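Local coordinates for FdxN element excision controlling factor XisI (Anabaena variabilis ATCC 29413, PDB 2NVM), which probably controls excision of the fdxN element, a site-specific DNA rearrangement of nitrogen-fixation genes in cyanobacteria, together with XisF and XisH, at residues B[44-49]-B[59-64]; B[55-60]-B[70-75]; B[5-10]-B[99-104]. All blocks are in the same frame, centred on the assembly; numbering follows the deposited sequence.

Contact 1: B[44-49]-B[59-64]; sequences GDRLII and LCCGWD
Gly44, Asp45 and Arg46 pair with Cys61, Cys60 and Leu59 in the antiparallel ladder of a beta hairpin formed by strands 44-50 and 55-61. Gly44 with Cys61 and Arg46 with Leu59 are hydrogen-bonded pairs, the latter closed by Arg46 N to Leu59 O at 2.8 Å and Leu59 N to Arg46 O at 3.0 Å. Between them Asp45 and Cys60 form a non-hydrogen-bonded pair, their CA atoms 4.1 Å apart. There CA-H...O contacts run from Asp45 CA to Leu59 O and from Cys60 CA to Gly44 O.

Apolar contacts lie on the face carrying Arg46, Leu59 and Cys61. Arg46 is modelled in two conformers; in the one described, CD meets Leu59 CD1 at 3.7 Å. Ile48 CD1 looks loosely onto Leu59 CD2. This face turns to the second subunit, whose Tyr75 OH is hydrogen-bonded to Arg46 NH1.

On the other face Asp45 OD1 sits 3.2 Å from the Cys60 CB methylene, and OD2 makes a weak hydrogen bond to Trp58 NE1. On the Leu59 face, the same Arg46 conformer bends at chi2 (86°), carrying its guanidinium back over strand 55-61, and Cys61 CB rests over one face of that group, 3.5 Å from Arg46 NH1.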
ATOM      1  N   GLY B  44       3.332   7.132  12.317  1.00 58.07           N
ATOM      2  CA  GLY B  44       3.143   5.753  12.727  1.00 57.08           C
ATOM      3  C   GLY B  44       3.124   4.835  11.523  1.00 55.86           C
ATOM      4  O   GLY B  44       2.716   5.237  10.433  1.00 57.41           O
ATOM      5  N   ASP B  45       3.555   3.603  11.753  1.00 52.03           N
ATOM      6  CA  ASP B  45       3.614   2.556  10.763  1.00 49.29           C
ATOM      7  C   ASP B  45       2.247   1.891  10.611  1.00 46.44           C
ATOM      8  O   ASP B  45       1.515   1.796  11.578  1.00 45.64           O
ATOM      9  CB  ASP B  45       4.681   1.513  11.163  1.00 52.25           C
ATOM     10  CG  ASP B  45       6.126   2.073  11.099  1.00 57.87           C
ATOM     11  OD1 ASP B  45       6.355   3.279  10.845  1.00 69.47           O
ATOM     12  OD2 ASP B  45       7.059   1.290  11.297  1.00 67.63           O
ATOM     13  N   ARG B  46       1.909   1.521   9.371  1.00 44.83           N
ATOM     14  CA  ARG B  46       0.655   0.829   9.025  0.50 45.10           C
ATOM     15  C   ARG B  46       0.991  -0.311   8.056  1.00 43.71           C
ATOM     16  O   ARG B  46       1.827  -0.141   7.160  1.00 42.23           O
ATOM     17  CB  ARG B  46      -0.393   1.738   8.343  0.50 45.59           C
ATOM     18  CG  ARG B  46      -0.959   2.933   9.145  0.50 45.04           C
ATOM     19  CD  ARG B  46      -0.097   4.174   9.028  0.50 47.09           C
ATOM     20  NE  ARG B  46      -0.611   5.321   9.803  0.50 48.89           N
ATOM     21  CZ  ARG B  46      -1.462   6.269   9.377  0.50 45.16           C
ATOM     22  NH1 ARG B  46      -1.967   6.265   8.149  0.50 49.41           N
ATOM     23  NH2 ARG B  46      -1.824   7.249  10.206  0.50 47.94           N
ATOM     24  N   LEU B  47       0.319  -1.449   8.230  1.00 43.71           N
ATOM     25  CA  LEU B  47       0.492  -2.653   7.409  1.00 45.18           C
ATOM     26  C   LEU B  47      -0.783  -2.795   6.577  1.00 44.39           C
ATOM     27  O   LEU B  47      -1.879  -2.644   7.125  1.00 42.25           O
ATOM     28  CB  LEU B  47       0.711  -3.864   8.327  1.00 45.83           C
ATOM     29  CG  LEU B  47       1.319  -5.138   7.745  1.00 48.75           C
ATOM     30  CD1 LEU B  47       2.673  -4.844   7.110  1.00 55.83           C
ATOM     31  CD2 LEU B  47       1.453  -6.211   8.862  1.00 46.28           C
ATOM     32  N   ILE B  48      -0.638  -3.039   5.265  1.00 43.45           N
ATOM     33  CA  ILE B  48      -1.785  -3.150   4.343  1.00 46.10           C
ATOM     34  C   ILE B  48      -1.579  -4.421   3.518  1.00 48.01           C
ATOM     35  O   ILE B  48      -0.791  -4.444   2.552  1.00 49.76           O
ATOM     36  CB  ILE B  48      -1.967  -1.874   3.437  1.00 45.95           C
ATOM     37  CG1 ILE B  48      -1.696  -0.575   4.225  1.00 43.46           C
ATOM     38  CG2 ILE B  48      -3.368  -1.878   2.752  1.00 43.87           C
ATOM     39  CD1 ILE B  48      -1.919   0.694   3.450  1.00 49.16           C
ATOM     40  N   ILE B  49      -2.265  -5.480   3.931  1.00 46.13           N
ATOM     41  CA  ILE B  49      -2.197  -6.798   3.301  1.00 48.30           C
ATOM     42  C   ILE B  49      -3.497  -7.048   2.527  1.00 46.82           C
ATOM     43  O   ILE B  49      -4.562  -6.973   3.096  1.00 45.34           O
ATOM     44  CB  ILE B  49      -2.029  -7.925   4.376  1.00 46.89           C
ATOM     45  CG1 ILE B  49      -0.847  -7.642   5.335  1.00 49.99           C
ATOM     46  CG2 ILE B  49      -1.917  -9.305   3.718  1.00 46.12           C
ATOM     47  CD1 ILE B  49       0.476  -7.473   4.692  1.00 45.97           C
ATOM     48  N   LEU B  59       3.911   0.956   5.237  1.00 48.17           N
ATOM     49  CA  LEU B  59       4.231   2.370   5.136  1.00 49.07           C
ATOM     50  C   LEU B  59       4.170   3.039   6.488  1.00 50.24           C
ATOM     51  O   LEU B  59       3.669   2.456   7.440  1.00 52.73           O
ATOM     52  CB  LEU B  59       3.270   3.060   4.155  1.00 50.01           C
ATOM     53  CG  LEU B  59       1.745   3.097   4.359  1.00 46.07           C
ATOM     54  CD1 LEU B  59       1.292   3.838   5.584  1.00 52.39           C
ATOM     55  CD2 LEU B  59       1.132   3.783   3.135  1.00 50.13           C
ATOM     56  N   CYS B  60       4.712   4.249   6.555  1.00 51.79           N
ATOM     57  CA  CYS B  60       4.587   5.117   7.730  1.00 55.34           C
ATOM     58  C   CYS B  60       3.885   6.401   7.255  1.00 53.93           C
ATOM     59  O   CYS B  60       4.095   6.863   6.130  1.00 54.36           O
ATOM     60  CB  CYS B  60       5.909   5.379   8.438  1.00 58.05           C
ATOM     61  SG  CYS B  60       7.065   6.254   7.522  1.00 70.04           S
ATOM     62  N   CYS B  61       3.020   6.931   8.099  1.00 54.06           N
ATOM     63  CA  CYS B  61       2.251   8.116   7.779  1.00 54.40           C
ATOM     64  C   CYS B  61       1.913   8.925   9.029  1.00 52.39           C
ATOM     65  O   CYS B  61       1.593   8.354  10.080  1.00 53.49           O
ATOM     66  CB  CYS B  61       0.985   7.691   7.025  1.00 52.92           C
ATOM     67  SG  CYS B  61      -0.107   8.994   6.484  1.00 57.70           S
ATOM     68  N   GLY B  62       2.009  10.243   8.888  1.00 52.27           N
ATOM     69  CA  GLY B  62       1.705  11.208   9.943  1.00 52.80           C
ATOM     70  C   GLY B  62       2.376  12.551   9.719  1.00 52.57           C
ATOM     71  O   GLY B  62       2.719  12.898   8.575  1.00 53.63           O
ATOM     72  N   TRP B  63       2.554  13.290  10.813  1.00 52.93           N
ATOM     73  CA  TRP B  63       3.160  14.623  10.801  1.00 53.16           C
ATOM     74  C   TRP B  63       4.365  14.714  11.723  1.00 53.71           C
ATOM     75  O   TRP B  63       4.281  14.267  12.861  1.00 52.16           O
ATOM     76  CB  TRP B  63       2.145  15.642  11.274  1.00 52.29           C
ATOM     77  CG  TRP B  63       0.990  15.704  10.411  1.00 50.62           C
ATOM     78  CD1 TRP B  63      -0.155  14.995  10.539  1.00 49.35           C
ATOM     79  CD2 TRP B  63       0.858  16.495   9.236  1.00 50.05           C
ATOM     80  NE1 TRP B  63      -1.015  15.302   9.523  1.00 48.11           N
ATOM     81  CE2 TRP B  63      -0.421  16.220   8.696  1.00 51.34           C
ATOM     82  CE3 TRP B  63       1.694  17.420   8.582  1.00 47.92           C
ATOM     83  CZ2 TRP B  63      -0.906  16.861   7.530  1.00 51.86           C
ATOM     84  CZ3 TRP B  63       1.214  18.069   7.426  1.00 52.59           C
ATOM     85  CH2 TRP B  63      -0.066  17.766   6.902  1.00 47.95           C
ATOM     86  N   ASP B  64       5.463  15.274  11.206  1.00 56.28           N
ATOM     87  CA  ASP B  64       6.701  15.550  11.957  1.00 58.18           C
ATOM     88  C   ASP B  64       6.675  17.099  12.083  1.00 58.77           C
ATOM     89  O   ASP B  64       7.332  17.815  11.318  1.00 60.42           O
ATOM     90  CB  ASP B  64       7.910  14.989  11.180  1.00 57.53           C
ATOM     91  CG  ASP B  64       9.259  15.259  11.859  1.00 58.34           C
ATOM     92  OD1 ASP B  64       9.319  15.703  13.024  1.00 64.61           O
ATOM     93  OD2 ASP B  64      10.286  15.005  11.198  1.00 67.12           O
TER

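Contact 2: B[55-60]-B[70-75]; sequences QYLWLC and QHIILY
Ile73 CG2, in the conformer described of the two modelled, sits over one face of the Trp58 indole, 3.6 Å from the centroid of the six-membered ring and only 5° off its normal, a well-centred CH-pi contact. Leu74 CD2 meets the same ring in plane, so two consecutive residues meet Trp58, one over a face and one at an edge. On the other face of the sheet Leu57 CD1 lies over the Tyr75 ring, 4.0 Å from its centroid, and also reaches Ile72 CD1. The Tyr75 hydroxyl donates to Gln55 OE1, nearly in line with the amide C=O; the 2.5 Å separation is short and its exact length doubtful at this resolution. The Gln55 chain folds at chi2 (-65°) to bring the carbonyl there.

The backbone explains why both residues meet Trp58. Ile73 and Leu74 face it in a classic beta bulge, which shifts the antiparallel register by one residue. Trp58 O accepts two bonds, from Ile73 N at 2.8 Å and from Leu74 N at 3.1 Å, while Trp58 N donates to Leu74 O. Beyond the bulge, Cys60 and His71 make a regular hydrogen-bonded pair, with Cys60 SG at the edge of the imidazole.

Farther out, Tyr20 of helix 4-23 stacks edge-to-face with Trp58. Gln55 NE2 is held by Gln77 OE1, and Tyr75 OH also bonds Arg46 NH1 of the second subunit, whose Leu59 packs against Tyr75.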
ATOM      1  N   GLN B  55      -1.183  -7.906  -2.901  1.00 47.15           N
ATOM      2  CA  GLN B  55      -0.503  -6.626  -2.654  1.00 46.58           C
ATOM      3  C   GLN B  55      -0.247  -6.604  -1.156  1.00 45.60           C
ATOM      4  O   GLN B  55      -1.185  -6.792  -0.361  1.00 46.82           O
ATOM      5  CB  GLN B  55      -1.383  -5.458  -3.074  1.00 46.39           C
ATOM      6  CG  GLN B  55      -1.800  -5.457  -4.552  1.00 47.15           C
ATOM      7  CD  GLN B  55      -0.647  -5.291  -5.509  1.00 50.43           C
ATOM      8  OE1 GLN B  55       0.217  -4.455  -5.302  1.00 55.05           O
ATOM      9  NE2 GLN B  55      -0.639  -6.074  -6.580  1.00 54.43           N
ATOM     10  N   TYR B  56       1.017  -6.402  -0.785  1.00 47.44           N
ATOM     11  CA  TYR B  56       1.492  -6.435   0.607  1.00 46.13           C
ATOM     12  C   TYR B  56       2.357  -5.203   0.818  1.00 46.35           C
ATOM     13  O   TYR B  56       3.440  -5.109   0.237  1.00 47.03           O
ATOM     14  CB  TYR B  56       2.297  -7.745   0.839  1.00 48.62           C
ATOM     15  CG  TYR B  56       1.514  -8.973   0.404  1.00 47.13           C
ATOM     16  CD1 TYR B  56       0.583  -9.583   1.259  1.00 49.66           C
ATOM     17  CD2 TYR B  56       1.662  -9.490  -0.895  1.00 43.11           C
ATOM     18  CE1 TYR B  56      -0.176 -10.705   0.833  1.00 47.66           C
ATOM     19  CE2 TYR B  56       0.915 -10.614  -1.327  1.00 44.31           C
ATOM     20  CZ  TYR B  56      -0.004 -11.205  -0.473  1.00 47.11           C
ATOM     21  OH  TYR B  56      -0.720 -12.286  -0.918  1.00 50.48           O
ATOM     22  N   LEU B  57       1.900  -4.277   1.655  1.00 46.36           N
ATOM     23  CA  LEU B  57       2.610  -3.025   1.866  1.00 45.06           C
ATOM     24  C   LEU B  57       2.696  -2.568   3.317  1.00 44.17           C
ATOM     25  O   LEU B  57       1.772  -2.738   4.085  1.00 44.13           O
ATOM     26  CB  LEU B  57       1.956  -1.970   0.976  1.00 48.24           C
ATOM     27  CG  LEU B  57       2.587  -0.564   0.933  1.00 50.45           C
ATOM     28  CD1 LEU B  57       2.713  -0.046  -0.498  1.00 57.51           C
ATOM     29  CD2 LEU B  57       1.854   0.405   1.868  1.00 57.16           C
ATOM     30  N   TRP B  58       3.842  -1.989   3.643  1.00 44.22           N
ATOM     31  CA  TRP B  58       4.170  -1.426   4.920  1.00 44.35           C
ATOM     32  C   TRP B  58       4.625  -0.001   4.636  1.00 46.73           C
ATOM     33  O   TRP B  58       5.587   0.215   3.877  1.00 46.12           O
ATOM     34  CB  TRP B  58       5.256  -2.293   5.605  1.00 46.86           C
ATOM     35  CG  TRP B  58       5.954  -1.704   6.788  1.00 44.64           C
ATOM     36  CD1 TRP B  58       5.468  -0.755   7.643  1.00 49.47           C
ATOM     37  CD2 TRP B  58       7.207  -2.136   7.345  1.00 48.90           C
ATOM     38  NE1 TRP B  58       6.370  -0.514   8.639  1.00 50.16           N
ATOM     39  CE2 TRP B  58       7.447  -1.338   8.495  1.00 47.22           C
ATOM     40  CE3 TRP B  58       8.168  -3.093   6.968  1.00 44.36           C
ATOM     41  CZ2 TRP B  58       8.613  -1.460   9.283  1.00 50.29           C
ATOM     42  CZ3 TRP B  58       9.348  -3.226   7.759  1.00 51.14           C
ATOM     43  CH2 TRP B  58       9.555  -2.403   8.903  1.00 47.86           C
ATOM     44  N   LEU B  59       3.911   0.956   5.237  1.00 48.17           N
ATOM     45  CA  LEU B  59       4.231   2.370   5.136  1.00 49.07           C
ATOM     46  C   LEU B  59       4.170   3.039   6.488  1.00 50.24           C
ATOM     47  O   LEU B  59       3.669   2.456   7.440  1.00 52.73           O
ATOM     48  CB  LEU B  59       3.270   3.060   4.155  1.00 50.01           C
ATOM     49  CG  LEU B  59       1.745   3.097   4.359  1.00 46.07           C
ATOM     50  CD1 LEU B  59       1.292   3.838   5.584  1.00 52.39           C
ATOM     51  CD2 LEU B  59       1.132   3.783   3.135  1.00 50.13           C
ATOM     52  N   CYS B  60       4.712   4.249   6.555  1.00 51.79           N
ATOM     53  CA  CYS B  60       4.587   5.117   7.730  1.00 55.34           C
ATOM     54  C   CYS B  60       3.885   6.401   7.255  1.00 53.93           C
ATOM     55  O   CYS B  60       4.095   6.863   6.130  1.00 54.36           O
ATOM     56  CB  CYS B  60       5.909   5.379   8.438  1.00 58.05           C
ATOM     57  SG  CYS B  60       7.065   6.254   7.522  1.00 70.04           S
ATOM     58  N   GLN B  70       4.662  10.511   4.486  1.00 53.82           N
ATOM     59  CA  GLN B  70       3.842   9.473   3.834  1.00 55.89           C
ATOM     60  C   GLN B  70       4.841   8.705   2.977  1.00 56.47           C
ATOM     61  O   GLN B  70       5.076   9.047   1.827  1.00 57.61           O
ATOM     62  CB  GLN B  70       2.697  10.094   3.037  1.00 56.91           C
ATOM     63  CG  GLN B  70       1.648   9.090   2.638  1.00 60.91           C
ATOM     64  CD  GLN B  70       0.467   9.757   1.930  1.00 60.63           C
ATOM     65  OE1 GLN B  70      -0.546  10.063   2.563  1.00 66.86           O
ATOM     66  NE2 GLN B  70       0.634  10.060   0.642  1.00 62.10           N
ATOM     67  N   HIS B  71       5.426   7.670   3.588  1.00 55.75           N
ATOM     68  CA  HIS B  71       6.552   6.931   3.038  1.00 56.01           C
ATOM     69  C   HIS B  71       6.381   5.399   3.028  1.00 53.15           C
ATOM     70  O   HIS B  71       6.097   4.793   4.053  1.00 52.28           O
ATOM     71  CB  HIS B  71       7.764   7.404   3.905  1.00 58.91           C
ATOM     72  CG  HIS B  71       9.027   6.640   3.705  1.00 62.98           C
ATOM     73  ND1 HIS B  71       9.720   6.642   2.512  1.00 74.22           N
ATOM     74  CD2 HIS B  71       9.757   5.898   4.565  1.00 66.58           C
ATOM     75  CE1 HIS B  71      10.803   5.893   2.637  1.00 71.54           C
ATOM     76  NE2 HIS B  71      10.847   5.426   3.872  1.00 68.86           N
ATOM     77  N   ILE B  72       6.577   4.797   1.861  1.00 53.87           N
ATOM     78  CA  ILE B  72       6.542   3.325   1.672  1.00 52.16           C
ATOM     79  C   ILE B  72       7.874   2.775   2.184  1.00 51.40           C
ATOM     80  O   ILE B  72       8.927   3.272   1.770  1.00 52.40           O
ATOM     81  CB  ILE B  72       6.287   2.953   0.193  1.00 52.39           C
ATOM     82  CG1 ILE B  72       4.890   3.475  -0.215  1.00 51.75           C
ATOM     83  CG2 ILE B  72       6.442   1.403  -0.046  1.00 49.94           C
ATOM     84  CD1 ILE B  72       4.527   3.243  -1.668  1.00 53.00           C
ATOM     85  N   ILE B  73       7.797   1.795   3.105  1.00 51.05           N
ATOM     86  CA  ILE B  73       8.955   1.131   3.725  0.50 50.76           C
ATOM     87  C   ILE B  73       9.265  -0.173   2.992  1.00 50.95           C
ATOM     88  O   ILE B  73      10.410  -0.437   2.633  1.00 48.31           O
ATOM     89  CB  ILE B  73       8.697   0.740   5.232  0.50 51.04           C
ATOM     90  CG1 ILE B  73       8.312   1.949   6.095  0.50 55.30           C
ATOM     91  CG2 ILE B  73       9.917   0.034   5.848  0.50 49.97           C
ATOM     92  CD1 ILE B  73       9.363   2.999   6.186  0.50 58.46           C
ATOM     93  N   LEU B  74       8.231  -1.002   2.814  1.00 51.35           N
ATOM     94  CA  LEU B  74       8.344  -2.308   2.173  1.00 49.96           C
ATOM     95  C   LEU B  74       7.085  -2.568   1.371  1.00 48.73           C
ATOM     96  O   LEU B  74       5.976  -2.410   1.900  1.00 46.90           O
ATOM     97  CB  LEU B  74       8.555  -3.367   3.266  1.00 50.52           C
ATOM     98  CG  LEU B  74       8.977  -4.818   2.995  1.00 53.62           C
ATOM     99  CD1 LEU B  74      10.200  -4.906   2.124  1.00 57.07           C
ATOM    100  CD2 LEU B  74       9.259  -5.512   4.335  1.00 50.20           C
ATOM    101  N   TYR B  75       7.267  -2.929   0.096  1.00 47.37           N
ATOM    102  CA  TYR B  75       6.172  -3.191  -0.815  1.00 48.29           C
ATOM    103  C   TYR B  75       6.504  -4.405  -1.683  1.00 48.55           C
ATOM    104  O   TYR B  75       7.502  -4.416  -2.408  1.00 48.80           O
ATOM    105  CB  TYR B  75       5.823  -1.920  -1.641  1.00 46.61           C
ATOM    106  CG  TYR B  75       4.763  -2.090  -2.714  1.00 44.14           C
ATOM    107  CD1 TYR B  75       3.662  -2.976  -2.545  1.00 48.40           C
ATOM    108  CD2 TYR B  75       4.783  -1.286  -3.869  1.00 48.29           C
ATOM    109  CE1 TYR B  75       2.684  -3.128  -3.539  1.00 46.76           C
ATOM    110  CE2 TYR B  75       3.812  -1.422  -4.863  1.00 45.97           C
ATOM    111  CZ  TYR B  75       2.751  -2.347  -4.680  1.00 49.99           C
ATOM    112  OH  TYR B  75       1.772  -2.499  -5.623  1.00 47.13           O
TER

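Contact 3: B[5-10]-B[99-104]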
ATOM      1  N   LEU B   5       1.554 -20.753  -5.474  1.00 60.76           N
ATOM      2  CA  LEU B   5       0.990 -19.460  -5.055  1.00 59.15           C
ATOM      3  C   LEU B   5       0.656 -19.344  -3.554  1.00 56.33           C
ATOM      4  O   LEU B   5       1.019 -18.346  -2.934  1.00 53.66           O
ATOM      5  CB  LEU B   5      -0.227 -19.065  -5.924  1.00 60.75           C
ATOM      6  CG  LEU B   5       0.031 -18.315  -7.243  1.00 65.02           C
ATOM      7  CD1 LEU B   5       0.304 -16.811  -6.971  1.00 69.93           C
ATOM      8  CD2 LEU B   5       1.141 -18.943  -8.103  1.00 67.89           C
ATOM      9  N   THR B   6      -0.022 -20.346  -2.995  1.00 54.86           N
ATOM     10  CA  THR B   6      -0.377 -20.371  -1.548  1.00 54.35           C
ATOM     11  C   THR B   6       0.872 -20.343  -0.643  1.00 52.60           C
ATOM     12  O   THR B   6       0.886 -19.656   0.384  1.00 51.97           O
ATOM     13  CB  THR B   6      -1.288 -21.574  -1.177  1.00 52.88           C
ATOM     14  OG1 THR B   6      -0.771 -22.749  -1.793  1.00 56.00           O
ATOM     15  CG2 THR B   6      -2.692 -21.369  -1.690  1.00 54.03           C
ATOM     16  N   HIS B   7       1.901 -21.091  -1.043  1.00 51.93           N
ATOM     17  CA  HIS B   7       3.199 -21.108  -0.351  1.00 51.74           C
ATOM     18  C   HIS B   7       3.860 -19.712  -0.404  1.00 49.46           C
ATOM     19  O   HIS B   7       4.340 -19.212   0.614  1.00 47.69           O
ATOM     20  CB  HIS B   7       4.122 -22.188  -0.948  1.00 52.77           C
ATOM     21  CG  HIS B   7       5.534 -22.100  -0.473  1.00 56.64           C
ATOM     22  ND1 HIS B   7       5.884 -22.305   0.844  1.00 62.10           N
ATOM     23  CD2 HIS B   7       6.677 -21.812  -1.131  1.00 56.44           C
ATOM     24  CE1 HIS B   7       7.186 -22.144   0.975  1.00 64.40           C
ATOM     25  NE2 HIS B   7       7.691 -21.844  -0.210  1.00 60.70           N
ATOM     26  N   TYR B   8       3.866 -19.119  -1.596  1.00 48.52           N
ATOM     27  CA  TYR B   8       4.407 -17.766  -1.839  1.00 50.97           C
ATOM     28  C   TYR B   8       3.665 -16.701  -1.032  1.00 51.22           C
ATOM     29  O   TYR B   8       4.307 -15.798  -0.498  1.00 53.76           O
ATOM     30  CB  TYR B   8       4.374 -17.427  -3.345  1.00 51.21           C
ATOM     31  CG  TYR B   8       5.449 -18.059  -4.214  1.00 52.18           C
ATOM     32  CD1 TYR B   8       6.099 -19.272  -3.864  1.00 53.66           C
ATOM     33  CD2 TYR B   8       5.744 -17.504  -5.479  1.00 54.73           C
ATOM     34  CE1 TYR B   8       7.060 -19.856  -4.702  1.00 52.97           C
ATOM     35  CE2 TYR B   8       6.717 -18.101  -6.334  1.00 48.61           C
ATOM     36  CZ  TYR B   8       7.361 -19.274  -5.929  1.00 53.62           C
ATOM     37  OH  TYR B   8       8.298 -19.891  -6.722  1.00 51.79           O
ATOM     38  N   ARG B   9       2.330 -16.807  -0.962  1.00 51.49           N
ATOM     39  CA  ARG B   9       1.484 -15.891  -0.164  1.00 52.57           C
ATOM     40  C   ARG B   9       1.852 -15.961   1.315  1.00 49.94           C
ATOM     41  O   ARG B   9       2.131 -14.936   1.922  1.00 46.48           O
ATOM     42  CB  ARG B   9      -0.019 -16.191  -0.323  1.00 52.60           C
ATOM     43  CG  ARG B   9      -0.622 -15.747  -1.638  1.00 58.45           C
ATOM     44  CD  ARG B   9      -2.112 -15.999  -1.619  1.00 60.94           C
ATOM     45  NE  ARG B   9      -2.801 -15.461  -2.795  1.00 71.07           N
ATOM     46  CZ  ARG B   9      -3.060 -16.101  -3.945  1.00 73.09           C
ATOM     47  NH1 ARG B   9      -2.727 -17.380  -4.158  1.00 75.58           N
ATOM     48  NH2 ARG B   9      -3.709 -15.438  -4.911  1.00 76.46           N
ATOM     49  N   HIS B  10       1.860 -17.182   1.856  1.00 51.33           N
ATOM     50  CA  HIS B  10       2.230 -17.464   3.262  1.00 51.49           C
ATOM     51  C   HIS B  10       3.630 -16.938   3.589  1.00 49.96           C
ATOM     52  O   HIS B  10       3.806 -16.266   4.610  1.00 49.49           O
ATOM     53  CB  HIS B  10       2.136 -18.979   3.543  1.00 52.32           C
ATOM     54  CG  HIS B  10       2.598 -19.399   4.911  1.00 56.69           C
ATOM     55  ND1 HIS B  10       1.809 -19.281   6.038  1.00 66.91           N
ATOM     56  CD2 HIS B  10       3.750 -19.989   5.320  1.00 62.82           C
ATOM     57  CE1 HIS B  10       2.465 -19.754   7.086  1.00 62.12           C
ATOM     58  NE2 HIS B  10       3.643 -20.193   6.677  1.00 61.51           N
ATOM     59  N   LEU B  99      14.615 -17.333  -0.177  1.00 45.51           N
ATOM     60  CA  LEU B  99      15.449 -18.461  -0.647  1.00 47.00           C
ATOM     61  C   LEU B  99      15.445 -19.610   0.365  1.00 45.64           C
ATOM     62  O   LEU B  99      15.405 -20.766  -0.045  1.00 45.00           O
ATOM     63  CB  LEU B  99      16.888 -18.030  -0.976  1.00 47.20           C
ATOM     64  CG  LEU B  99      17.045 -16.969  -2.073  1.00 50.97           C
ATOM     65  CD1 LEU B  99      18.498 -16.548  -2.119  1.00 49.68           C
ATOM     66  CD2 LEU B  99      16.555 -17.426  -3.443  1.00 53.92           C
ATOM     67  N   VAL B 100      15.495 -19.272   1.664  1.00 45.97           N
ATOM     68  CA  VAL B 100      15.377 -20.242   2.785  1.00 46.90           C
ATOM     69  C   VAL B 100      13.966 -20.893   2.809  1.00 47.91           C
ATOM     70  O   VAL B 100      13.819 -22.011   3.293  1.00 49.28           O
ATOM     71  CB  VAL B 100      15.754 -19.597   4.167  1.00 46.30           C
ATOM     72  CG1 VAL B 100      15.384 -20.482   5.346  1.00 44.66           C
ATOM     73  CG2 VAL B 100      17.237 -19.271   4.196  1.00 41.62           C
ATOM     74  N   ALA B 101      12.943 -20.185   2.311  1.00 48.76           N
ATOM     75  CA  ALA B 101      11.583 -20.735   2.164  1.00 49.04           C
ATOM     76  C   ALA B 101      11.392 -21.520   0.833  1.00 49.08           C
ATOM     77  O   ALA B 101      10.266 -21.832   0.490  1.00 50.38           O
ATOM     78  CB  ALA B 101      10.524 -19.620   2.299  1.00 45.57           C
ATOM     79  N   GLY B 102      12.463 -21.840   0.093  1.00 50.03           N
ATOM     80  CA  GLY B 102      12.374 -22.598  -1.162  1.00 49.79           C
ATOM     81  C   GLY B 102      11.809 -21.859  -2.361  1.00 50.67           C
ATOM     82  O   GLY B 102      11.289 -22.492  -3.280  1.00 51.96           O
ATOM     83  N   ILE B 103      11.903 -20.529  -2.354  1.00 51.11           N
ATOM     84  CA  ILE B 103      11.453 -19.696  -3.464  1.00 50.89           C
ATOM     85  C   ILE B 103      12.727 -19.570  -4.303  1.00 51.61           C
ATOM     86  O   ILE B 103      13.747 -19.099  -3.778  1.00 49.41           O
ATOM     87  CB  ILE B 103      10.943 -18.302  -3.013  1.00 50.85           C
ATOM     88  CG1 ILE B 103       9.813 -18.457  -1.983  1.00 51.36           C
ATOM     89  CG2 ILE B 103      10.466 -17.473  -4.229  1.00 50.30           C
ATOM     90  CD1 ILE B 103       9.221 -17.151  -1.485  1.00 48.12           C
ATOM     91  N   PRO B 104      12.697 -20.009  -5.584  1.00 54.07           N
ATOM     92  CA  PRO B 104      13.900 -19.879  -6.416  1.00 55.50           C
ATOM     93  C   PRO B 104      14.116 -18.420  -6.840  1.00 54.95           C
ATOM     94  O   PRO B 104      13.133 -17.654  -6.928  1.00 56.26           O
ATOM     95  CB  PRO B 104      13.587 -20.770  -7.626  1.00 55.18           C
ATOM     96  CG  PRO B 104      12.123 -20.665  -7.769  1.00 56.91           C
ATOM     97  CD  PRO B 104      11.587 -20.598  -6.356  1.00 54.40           C
TER
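Tyr8 and Ile103 make the tighter, buried half of this contact between helix 4-23 and the turn that follows helix 93-100. Ile103 CG2 lies over one face of the phenol, offset toward the rim and 4.0 Å from Tyr8 CZ. At the exposed margin of this half, Pro104 CD approaches Tyr8 OH to 3.4 Å. Tyr8 and Ile103 both also touch Ile83 of strand 82-87, so helix, turn and sheet meet at this point. The Tyr8 hydroxyl is hydrogen-bonded to Asp107 OD2.

The more open half centres on His7, where Ala101 is partly exposed and Gly102 is exposed. CG of His7 stands opposite its own backbone N (chi1 169°), which swings the imidazole out from the helix to the turn. Its NE2 donates to Ala101 O at 2.7 Å; the oxygen lies 5° out of the ring plane, although the N-H...O angle of 137° shows a bent bond. The acceptor belongs to a Schellman motif with Gly102, of positive phi, as C-prime residue: Ile103 N bonds Met98 O and Gly102 N bonds Leu99 O. With a leucine replacing His7, Ala101 O would probably lose this side-chain donor and the turn its polar tie to helix 4-23.

The geometry implies a proton on NE2, which the neutral tautomer supplies; the carbonyl at the helix C-terminus would probably also favour the cationic form somewhat.

Contacts 1 and 2 are successive pairings in one antiparallel sheet: strand 55-61 is the middle member, Leu59 and Cys60 serve both, and the centres lie 8 Å apart. They also touch directly, with Ile48 N 2.7 Å from Leu57 O in a probable hydrogen bond. Across the dimer they are joined again, Arg46 NH1 of one subunit being hydrogen-bonded to Tyr75 OH of the other. Contact 3 lies on the opposite side of the chain's centre, about 26 Å from contact 1 and 20 Å from contact 2 between centres, and it closes a chain loop that contains both. It touches contact 2 by packing, Arg9 CG against Tyr56 OH at 3.5 Å; the nearest atoms of contacts 1 and 3 stay about 7 Å apart.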